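Local coordinates for chitin oligosaccharide binding protein NagB2 (Paenibacillus sp. FPU-7, PDB 7EHU) that probably captures N,N'-diacetylchitobiose and N,N',N''-triacetylchitotriose outside the cell as the solute-binding component of a sugar uptake system, at residues A[225-230]-A[419-424]; A[55-60]-A[336-341]. One frame throughout, in Å; residues are numbered along the deposited sequence. Where two conformers were deposited one is given.

Interaction 1: residues A[225-230]-A[419-424]; sequences TKWTDP and EKMQKV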
loop_
_atom_site.group_PDB
_atom_site.type_symbol
_atom_site.label_atom_id
_atom_site.label_comp_id
_atom_site.label_asym_id
_atom_site.label_seq_id
_atom_site.Cartn_x
_atom_site.Cartn_y
_atom_site.Cartn_z
ATOM N N THR A 225 -4.043 -12.153 20.482
ATOM C CA THR A 225 -4.269 -13.141 19.440
ATOM C C THR A 225 -2.905 -13.647 18.993
ATOM O O THR A 225 -1.874 -13.053 19.308
ATOM C CB THR A 225 -5.015 -12.509 18.262
ATOM O OG1 THR A 225 -4.155 -11.523 17.675
ATOM C CG2 THR A 225 -6.320 -11.866 18.715
ATOM N N LYS A 226 -2.889 -14.751 18.255
ATOM C CA LYS A 226 -1.643 -15.347 17.803
ATOM C C LYS A 226 -1.745 -15.731 16.335
ATOM O O LYS A 226 -2.818 -16.098 15.837
ATOM C CB LYS A 226 -1.314 -16.615 18.599
ATOM C CG LYS A 226 -1.045 -16.374 20.073
ATOM C CD LYS A 226 -0.669 -17.683 20.774
ATOM C CE LYS A 226 -0.848 -17.589 22.276
ATOM N NZ LYS A 226 0.123 -16.638 22.866
ATOM N N TRP A 227 -0.590 -15.705 15.668
ATOM C CA TRP A 227 -0.520 -16.166 14.286
ATOM C C TRP A 227 -0.939 -17.626 14.184
ATOM O O TRP A 227 -1.442 -18.058 13.136
ATOM C CB TRP A 227 0.909 -15.997 13.774
ATOM C CG TRP A 227 1.327 -14.565 13.605
ATOM C CD1 TRP A 227 1.967 -13.780 14.520
ATOM C CD2 TRP A 227 1.162 -13.755 12.436
ATOM N NE1 TRP A 227 2.208 -12.529 13.997
ATOM C CE2 TRP A 227 1.713 -12.491 12.722
ATOM C CE3 TRP A 227 0.586 -13.970 11.179
ATOM C CZ2 TRP A 227 1.724 -11.459 11.795
ATOM C CZ3 TRP A 227 0.593 -12.938 10.266
ATOM C CH2 TRP A 227 1.147 -11.701 10.578
ATOM N N THR A 228 -0.749 -18.391 15.269
ATOM C CA THR A 228 -1.094 -19.804 15.300
ATOM C C THR A 228 -2.580 -20.063 15.540
ATOM O O THR A 228 -2.994 -21.229 15.532
ATOM C CB THR A 228 -0.287 -20.500 16.408
ATOM O OG1 THR A 228 -0.440 -19.752 17.617
ATOM C CG2 THR A 228 1.200 -20.606 16.055
ATOM N N ASP A 229 -3.384 -19.032 15.774
ATOM C CA ASP A 229 -4.815 -19.239 15.947
ATOM C C ASP A 229 -5.374 -19.959 14.723
ATOM O O ASP A 229 -5.024 -19.614 13.587
ATOM C CB ASP A 229 -5.489 -17.879 16.131
ATOM C CG ASP A 229 -5.227 -17.272 17.512
ATOM O OD1 ASP A 229 -5.594 -16.089 17.713
ATOM O OD2 ASP A 229 -4.684 -17.979 18.401
ATOM N N PRO A 230 -6.237 -20.965 14.911
ATOM C CA PRO A 230 -6.691 -21.758 13.759
ATOM C C PRO A 230 -7.260 -20.941 12.615
ATOM O O PRO A 230 -7.054 -21.298 11.446
ATOM C CB PRO A 230 -7.754 -22.677 14.376
ATOM C CG PRO A 230 -7.308 -22.872 15.777
ATOM C CD PRO A 230 -6.725 -21.527 16.188
ATOM N N GLU A 419 3.882 -21.054 13.108
ATOM C CA GLU A 419 4.765 -21.291 14.251
ATOM C C GLU A 419 5.951 -20.327 14.226
ATOM O O GLU A 419 6.297 -19.711 15.247
ATOM C CB GLU A 419 5.236 -22.760 14.243
ATOM C CG GLU A 419 6.256 -23.137 15.314
ATOM C CD GLU A 419 6.885 -24.527 15.117
ATOM O OE1 GLU A 419 7.462 -24.814 14.044
ATOM O OE2 GLU A 419 6.808 -25.339 16.056
ATOM N N LYS A 420 6.585 -20.189 13.058
ATOM C CA LYS A 420 7.703 -19.264 12.900
ATOM C C LYS A 420 7.261 -17.828 13.160
ATOM O O LYS A 420 7.963 -17.060 13.828
ATOM C CB LYS A 420 8.269 -19.433 11.485
ATOM C CG LYS A 420 9.454 -18.561 11.086
ATOM C CD LYS A 420 9.824 -18.838 9.618
ATOM C CE LYS A 420 10.818 -17.833 9.043
ATOM N NZ LYS A 420 10.819 -17.797 7.526
ATOM N N MET A 421 6.080 -17.462 12.674
ATOM C CA MET A 421 5.578 -16.105 12.868
ATOM C C MET A 421 5.302 -15.818 14.327
ATOM O O MET A 421 5.623 -14.735 14.819
ATOM C CB MET A 421 4.325 -15.898 12.033
ATOM C CG MET A 421 4.539 -15.735 10.555
ATOM S SD MET A 421 5.817 -14.500 10.119
ATOM C CE MET A 421 5.270 -13.084 10.907
ATOM N N GLN A 422 4.722 -16.771 15.049
ATOM C CA GLN A 422 4.453 -16.490 16.457
ATOM C C GLN A 422 5.744 -16.430 17.268
ATOM O O GLN A 422 5.833 -15.656 18.229
ATOM C CB GLN A 422 3.485 -17.512 17.055
ATOM C CG GLN A 422 2.920 -17.094 18.416
ATOM C CD GLN A 422 2.260 -15.720 18.371
ATOM O OE1 GLN A 422 1.592 -15.382 17.401
ATOM N NE2 GLN A 422 2.451 -14.923 19.413
ATOM N N LYS A 423 6.769 -17.194 16.877
ATOM C CA LYS A 423 8.057 -17.100 17.552
ATOM C C LYS A 423 8.627 -15.694 17.414
ATOM O O LYS A 423 9.050 -15.084 18.405
ATOM C CB LYS A 423 9.015 -18.152 16.986
ATOM C CG LYS A 423 10.361 -18.231 17.694
ATOM C CD LYS A 423 11.248 -19.328 17.087
ATOM C CE LYS A 423 12.746 -19.034 17.264
ATOM N NZ LYS A 423 13.020 -18.020 18.331
ATOM N N VAL A 424 8.633 -15.148 16.192
ATOM C CA VAL A 424 9.154 -13.793 16.005
ATOM C C VAL A 424 8.249 -12.763 16.675
ATOM O O VAL A 424 8.739 -11.766 17.231
ATOM C CB VAL A 424 9.470 -13.439 14.532
ATOM C CG1 VAL A 424 10.498 -14.420 13.953
ATOM C CG2 VAL A 424 8.211 -13.377 13.663
HETATM O O HOH W 1 0.690 -12.504 19.774
#
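Trp227 and Met421 form the tightly packed half of this contact, in which the loop 225-230, leading into helix 230-244, is pinned against the C-terminal helix 414-430. The indole lays one face against the helix: Met421 CB sits over the five-membered ring, 3.9 Å from its centroid, a CH-pi contact. The bent methionine chain then carries SD above the six-membered ring at a longer 5.2 Å, a Met-aromatic contact almost on the ring normal, while the methyl CE touches Trp227 CE2 at 4.0 Å. Met421 also packs on Val396, Thr399 and Leu400 of helix 394-408, and Phe220 stacks with the indole, whose NE1 is bonded to Gln425 one turn further along the helix.

Beside this apolar packing lies a polar clasp. Gln422 has CG anti to its N (chi1 -167°) and a bend at chi2, which swings the amide toward the loop. There OE1 accepts a hydrogen bond from Trp227 N at 2.8 Å, with an N-H...O angle of 155°, and rests near the indole plane at the CD1 edge. NE2 holds a water that donates to Thr225 O, and is also bonded to Asp426.

The solvent side is looser. The Lys226 side chain crosses that of Gln422 at about a right angle, its CB and CG against the amide, and Thr228 offers just CG2, 4.0 Å from Gln422 CB. The loop is itself braced by a type I turn, Lys226 to Asp229. One glutamine amide thus reads the loop backbone at two points, directly and through water, while the methionine's CB and methyl against the indole supply the apolar grip.

Interaction 2: residues A[55-60]-A[336-341]; sequences KKTEAE and IKNFYT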
loop_
_atom_site.group_PDB
_atom_site.type_symbol
_atom_site.label_atom_id
_atom_site.label_comp_id
_atom_site.label_asym_id
_atom_site.label_seq_id
_atom_site.Cartn_x
_atom_site.Cartn_y
_atom_site.Cartn_z
ATOM N N LYS A 55 9.965 22.917 -7.397
ATOM C CA LYS A 55 10.378 24.121 -8.117
ATOM C C LYS A 55 9.615 25.342 -7.607
ATOM O O LYS A 55 10.201 26.420 -7.416
ATOM C CB LYS A 55 10.175 23.897 -9.621
ATOM C CG LYS A 55 10.632 25.028 -10.544
ATOM C CD LYS A 55 10.330 24.717 -12.017
ATOM C CE LYS A 55 9.745 25.922 -12.774
ATOM N NZ LYS A 55 9.171 25.543 -14.106
ATOM N N LYS A 56 8.309 25.196 -7.354
ATOM C CA LYS A 56 7.535 26.306 -6.799
ATOM C C LYS A 56 8.044 26.698 -5.423
ATOM O O LYS A 56 8.127 27.882 -5.097
ATOM C CB LYS A 56 6.061 25.908 -6.713
ATOM C CG LYS A 56 5.141 27.014 -6.229
ATOM C CD LYS A 56 3.705 26.510 -6.125
ATOM C CE LYS A 56 2.788 27.535 -5.454
ATOM N NZ LYS A 56 1.473 26.948 -5.056
ATOM N N THR A 57 8.357 25.709 -4.594
ATOM C CA THR A 57 8.848 25.983 -3.251
ATOM C C THR A 57 10.198 26.683 -3.280
ATOM O O THR A 57 10.436 27.608 -2.498
ATOM C CB THR A 57 8.888 24.666 -2.474
ATOM O OG1 THR A 57 7.587 24.047 -2.528
ATOM C CG2 THR A 57 9.290 24.874 -1.025
ATOM N N GLU A 58 11.095 26.246 -4.167
ATOM C CA GLU A 58 12.390 26.904 -4.312
ATOM C C GLU A 58 12.238 28.364 -4.736
ATOM O O GLU A 58 13.020 29.229 -4.316
ATOM C CB GLU A 58 13.250 26.121 -5.309
ATOM C CG GLU A 58 13.741 24.792 -4.716
ATOM C CD GLU A 58 14.475 23.900 -5.698
ATOM O OE1 GLU A 58 14.407 24.142 -6.919
ATOM O OE2 GLU A 58 15.146 22.956 -5.236
ATOM N N ALA A 59 11.259 28.660 -5.592
ATOM C CA ALA A 59 11.036 30.049 -5.991
ATOM C C ALA A 59 10.522 30.881 -4.821
ATOM O O ALA A 59 10.824 32.075 -4.713
ATOM C CB ALA A 59 10.038 30.093 -7.153
ATOM N N GLU A 60 9.757 30.261 -3.928
ATOM C CA GLU A 60 9.157 30.964 -2.806
ATOM C C GLU A 60 10.129 31.167 -1.654
ATOM O O GLU A 60 9.976 32.117 -0.882
ATOM C CB GLU A 60 7.948 30.158 -2.323
ATOM C CG GLU A 60 7.109 30.835 -1.274
ATOM C CD GLU A 60 6.050 29.921 -0.716
ATOM O OE1 GLU A 60 5.826 29.970 0.512
ATOM O OE2 GLU A 60 5.483 29.136 -1.505
ATOM N N ILE A 336 5.279 21.759 2.570
ATOM C CA ILE A 336 3.985 21.235 3.008
ATOM C C ILE A 336 2.856 22.076 2.415
ATOM O O ILE A 336 1.870 21.552 1.881
ATOM C CB ILE A 336 3.915 21.148 4.546
ATOM C CG1 ILE A 336 4.907 20.107 5.079
ATOM C CG2 ILE A 336 2.493 20.851 5.035
ATOM C CD1 ILE A 336 5.149 20.212 6.549
ATOM N N LYS A 337 3.011 23.400 2.492
ATOM C CA LYS A 337 2.016 24.322 1.961
ATOM C C LYS A 337 1.753 24.078 0.485
ATOM O O LYS A 337 0.604 24.181 0.019
ATOM C CB LYS A 337 2.502 25.756 2.178
ATOM C CG LYS A 337 1.591 26.824 1.580
ATOM C CD LYS A 337 2.201 28.229 1.597
ATOM C CE LYS A 337 3.409 28.333 0.720
ATOM N NZ LYS A 337 3.071 28.815 -0.663
ATOM N N ASN A 338 2.812 23.789 -0.273
ATOM C CA ASN A 338 2.695 23.677 -1.714
ATOM C C ASN A 338 2.367 22.279 -2.188
ATOM O O ASN A 338 1.828 22.134 -3.288
ATOM C CB ASN A 338 3.970 24.184 -2.376
ATOM C CG ASN A 338 4.119 25.694 -2.250
ATOM O OD1 ASN A 338 3.122 26.413 -2.164
ATOM N ND2 ASN A 338 5.349 26.185 -2.264
ATOM N N PHE A 339 2.651 21.252 -1.397
ATOM C CA PHE A 339 2.316 19.893 -1.791
ATOM C C PHE A 339 0.893 19.517 -1.395
ATOM O O PHE A 339 0.170 18.897 -2.186
ATOM C CB PHE A 339 3.297 18.899 -1.160
ATOM C CG PHE A 339 3.154 17.502 -1.692
ATOM C CD1 PHE A 339 3.643 17.173 -2.934
ATOM C CD2 PHE A 339 2.526 16.521 -0.953
ATOM C CE1 PHE A 339 3.505 15.893 -3.437
ATOM C CE2 PHE A 339 2.385 15.231 -1.451
ATOM C CZ PHE A 339 2.883 14.917 -2.691
ATOM N N TYR A 340 0.489 19.867 -0.173
ATOM C CA TYR A 340 -0.808 19.463 0.383
ATOM C C TYR A 340 -1.823 20.560 0.094
ATOM O O TYR A 340 -2.183 21.363 0.946
ATOM C CB TYR A 340 -0.666 19.142 1.871
ATOM C CG TYR A 340 0.199 17.933 2.102
ATOM C CD1 TYR A 340 -0.316 16.652 1.961
ATOM C CD2 TYR A 340 1.539 18.057 2.438
ATOM C CE1 TYR A 340 0.467 15.537 2.162
ATOM C CE2 TYR A 340 2.332 16.952 2.643
ATOM C CZ TYR A 340 1.804 15.699 2.490
ATOM O OH TYR A 340 2.600 14.606 2.701
ATOM N N THR A 341 -2.265 20.600 -1.158
ATOM C CA THR A 341 -3.289 21.545 -1.585
ATOM C C THR A 341 -4.210 20.819 -2.555
ATOM O O THR A 341 -3.808 19.853 -3.209
ATOM C CB THR A 341 -2.577 22.817 -2.102
ATOM O OG1 THR A 341 -3.527 23.836 -2.407
ATOM C CG2 THR A 341 -1.714 22.512 -3.326
HETATM O O HOH W 2 1.340 24.143 -5.092
#
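Helices 44-60 and 326-339 meet near their C-terminal ends, their backbones closest at Thr57 and Asn338, whose CA atoms lie 6.7 Å apart. The gap is bridged by the amide of Asn338, placed with CG anti to its carbonyl carbon (chi1 -70°). Its ND2 spends both hydrogens on the neighbouring helix: one goes to Thr57 OG1 at 3.1 Å, nearly straight at 172° and in the amide plane, and the other to Glu60 OE2 at 3.0 Å. Thr57 OG1 is bonded as well to Val53 O, a turn back in its own helix.

Glu60 OE2 is gripped twice, because Lys337 NZ reaches it from the opposite face of the carboxylate to form a salt bridge of 2.6 Å. The lysine chain, bent at chi3 and chi4, curls back so that NZ also donates to Asn338 OD1 at 2.8 Å. The extended Lys56 adds a weak bond to OD1 at 3.4 Å and, through a water, reaches Asn338 O.

An alanine in place of Asn338 would probably leave Thr57 OG1 and Glu60 OE2 without their amide donor and open a gap between the helices. With Lys56 NZ and Lys337 NZ 5.0 Å apart, the nearby carboxylate and the amide oxygen probably temper their like charges. A neutral amide whose two ends face opposite demands thus ties a charged, solvent-facing edge to a buried hydroxyl.

Both contacts fasten a helix near the outside of the fold, on opposite sides of the chain's centre, with their own centres about 46 Å apart and no shared element. Each is partly buried around a buried carboxamide side chain, and each includes a bridging water, held by the amide NE2 in the first and by a lysine and a backbone carbonyl in the second. In interaction 1 a loop meets a helix, the methionine packs on helix 394-408 and the indole on Phe220, leaving the amide to address backbone. In interaction 2 two helices meet chiefly through polar side chains, and charge takes over at the surface. The Trp227 side chain is about 12 Å from a bound N-acetylglucosamine unit, so interaction 1 is not part of the sugar site.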